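Xanthomonas outer protein D (Xanthomonas euvesicatoria, PDB 2OIX) is a type III secreted cysteine protease that removes SUMO from proteins, represented here by its Ulp1-family catalytic domain in inactivated form. Local coordinates at residues 19-24 with 150-155. The protein carries 1 engineered substitution. Residues are numbered along the deposited sequence; the frame is centred on the assembly and turned at random.
Sequences RRLRGE and RVLDGT
Leu152 reaches from the last turn of helix 136-153 to Leu21 and Glu24, in the turn that follows helix 7-20. Its CB points toward that loop and carries CG out to Glu24, whose CB sits 3.9 Å from Leu152 CG. At the tip the branches part company. Leu152 CD2 meets both neighbours, 3.6 Å from Leu21 CD2 and 4.0 Å from Glu24 CB, while CD1 makes no comparably close approach to either. The first torsion of Leu152, -96°, and the second, 34°, both fall away from staggered values; this bent conformation puts CD2 beside both residues. The leucines cross at a slant, methyl against methyl. Glu24 touches chiefly through its CB; a bend at its second torsion, -82°, turns the carboxylate away from the apolar patch.

No hydrogen bond links the two segments. A type II turn from Leu21 to Glu24, with Gly23 at positive phi, brings both residues to Leu152. Gly154, also at positive phi, leaves the helical path in a Schellman motif, and Asp153 OD1 accepts a hydrogen bond from Thr155 OG1 at 2.8 Å through its syn lone pair. Leu30 of strand 30-32 touches both leucines, and the Arg20-Glu145 salt bridge ties the two helices together. Centred about 16 Å from the chain's centre, this small apolar contact joins the C-terminal ends of helices 7-20 and 136-153 in the Ulp1-type cysteine protease domain.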
loop_
_atom_site.group_PDB
_atom_site.type_symbol
_atom_site.label_atom_id
_atom_site.label_comp_id
_atom_site.label_asym_id
_atom_site.label_seq_id
_atom_site.Cartn_x
_atom_site.Cartn_y
_atom_site.Cartn_z
ATOM N N ARG A 19 6.891 0.800 14.012
ATOM C CA ARG A 19 7.401 0.828 15.382
ATOM C C ARG A 19 6.407 0.185 16.341
ATOM O O ARG A 19 6.805 -0.561 17.253
ATOM C CB ARG A 19 7.689 2.258 15.821
ATOM C CG ARG A 19 8.908 2.865 15.147
ATOM C CD ARG A 19 9.028 4.360 15.464
ATOM N NE ARG A 19 9.530 5.111 14.303
ATOM C CZ ARG A 19 9.042 6.284 13.888
ATOM N NH1 ARG A 19 8.012 6.856 14.517
ATOM N NH2 ARG A 19 9.578 6.883 12.829
ATOM N N ARG A 20 5.116 0.476 16.138
ATOM C CA ARG A 20 4.080 -0.099 16.973
ATOM C C ARG A 20 4.022 -1.623 16.841
ATOM O O ARG A 20 3.817 -2.307 17.831
ATOM C CB ARG A 20 2.721 0.578 16.752
ATOM C CG ARG A 20 2.690 2.035 17.232
ATOM C CD ARG A 20 1.300 2.636 17.121
ATOM N NE ARG A 20 0.935 2.996 15.750
ATOM C CZ ARG A 20 -0.043 2.438 15.032
ATOM N NH1 ARG A 20 -0.800 1.453 15.531
ATOM N NH2 ARG A 20 -0.248 2.860 13.788
ATOM N N LEU A 21 4.270 -2.139 15.639
ATOM C CA LEU A 21 4.199 -3.580 15.357
ATOM C C LEU A 21 5.475 -4.370 15.681
ATOM O O LEU A 21 5.496 -5.596 15.558
ATOM C CB LEU A 21 3.834 -3.816 13.873
ATOM C CG LEU A 21 2.567 -3.148 13.336
ATOM C CD1 LEU A 21 2.264 -3.649 11.935
ATOM C CD2 LEU A 21 1.344 -3.349 14.282
ATOM N N ARG A 22 6.533 -3.676 16.080
ATOM C CA ARG A 22 7.826 -4.321 16.303
ATOM C C ARG A 22 7.781 -5.514 17.265
ATOM O O ARG A 22 7.297 -5.414 18.388
ATOM C CB ARG A 22 8.857 -3.299 16.780
ATOM C CG ARG A 22 9.690 -2.753 15.648
ATOM C CD ARG A 22 11.036 -2.321 16.169
ATOM N NE ARG A 22 11.017 -0.956 16.680
ATOM C CZ ARG A 22 11.910 -0.447 17.530
ATOM N NH1 ARG A 22 12.912 -1.191 18.008
ATOM N NH2 ARG A 22 11.783 0.818 17.911
ATOM N N GLY A 23 8.275 -6.655 16.797
ATOM C CA GLY A 23 8.366 -7.839 17.646
ATOM C C GLY A 23 7.129 -8.719 17.659
ATOM O O GLY A 23 7.173 -9.825 18.195
ATOM N N GLU A 24 6.023 -8.236 17.080
ATOM C CA GLU A 24 4.794 -9.028 17.009
ATOM C C GLU A 24 4.977 -10.231 16.082
ATOM O O GLU A 24 5.751 -10.158 15.119
ATOM C CB GLU A 24 3.605 -8.183 16.538
ATOM C CG GLU A 24 3.263 -6.996 17.429
ATOM C CD GLU A 24 2.413 -7.371 18.632
ATOM O OE1 GLU A 24 2.418 -8.555 19.047
ATOM O OE2 GLU A 24 1.737 -6.465 19.169
ATOM N N ARG A 150 -4.244 -7.996 10.380
ATOM C CA ARG A 150 -4.698 -9.318 9.943
ATOM C C ARG A 150 -3.517 -10.252 9.652
ATOM O O ARG A 150 -3.608 -11.452 9.884
ATOM C CB ARG A 150 -5.624 -9.189 8.726
ATOM C CG ARG A 150 -6.908 -8.427 9.090
ATOM C CD ARG A 150 -7.918 -8.434 7.937
ATOM N NE ARG A 150 -9.096 -7.622 8.272
ATOM C CZ ARG A 150 -10.032 -7.243 7.407
ATOM N NH1 ARG A 150 -9.961 -7.610 6.175
ATOM N NH2 ARG A 150 -11.077 -6.474 7.778
ATOM N N VAL A 151 -2.408 -9.711 9.165
ATOM C CA VAL A 151 -1.222 -10.562 8.933
ATOM C C VAL A 151 -0.728 -11.016 10.325
ATOM O O VAL A 151 -0.478 -12.191 10.548
ATOM C CB VAL A 151 -0.133 -9.854 8.133
ATOM C CG1 VAL A 151 1.133 -10.712 8.091
ATOM C CG2 VAL A 151 -0.653 -9.504 6.658
ATOM N N LEU A 152 -0.654 -10.084 11.275
ATOM C CA LEU A 152 -0.156 -10.387 12.613
ATOM C C LEU A 152 -0.987 -11.447 13.303
ATOM O O LEU A 152 -0.446 -12.324 13.989
ATOM C CB LEU A 152 -0.187 -9.125 13.474
ATOM C CG LEU A 152 1.075 -8.261 13.618
ATOM C CD1 LEU A 152 1.981 -8.180 12.378
ATOM C CD2 LEU A 152 0.691 -6.873 14.106
ATOM N N ASP A 153 -2.310 -11.349 13.153
ATOM C CA ASP A 153 -3.165 -12.223 13.937
ATOM C C ASP A 153 -3.549 -13.471 13.169
ATOM O O ASP A 153 -4.297 -14.316 13.676
ATOM C CB ASP A 153 -4.358 -11.460 14.529
ATOM C CG ASP A 153 -5.479 -11.209 13.533
ATOM O OD1 ASP A 153 -5.375 -11.608 12.358
ATOM O OD2 ASP A 153 -6.491 -10.574 13.938
ATOM N N GLY A 154 -2.992 -13.582 11.964
ATOM C CA GLY A 154 -3.166 -14.723 11.067
ATOM C C GLY A 154 -4.584 -14.929 10.523
ATOM O O GLY A 154 -5.017 -16.086 10.367
ATOM N N THR A 155 -5.331 -13.844 10.288
ATOM C CA THR A 155 -6.642 -13.938 9.640
ATOM C C THR A 155 -6.606 -13.433 8.172
ATOM O O THR A 155 -7.558 -13.632 7.403
ATOM C CB THR A 155 -7.698 -13.225 10.458
ATOM O OG1 THR A 155 -7.377 -11.831 10.468
ATOM C CG2 THR A 155 -7.702 -13.810 11.909
#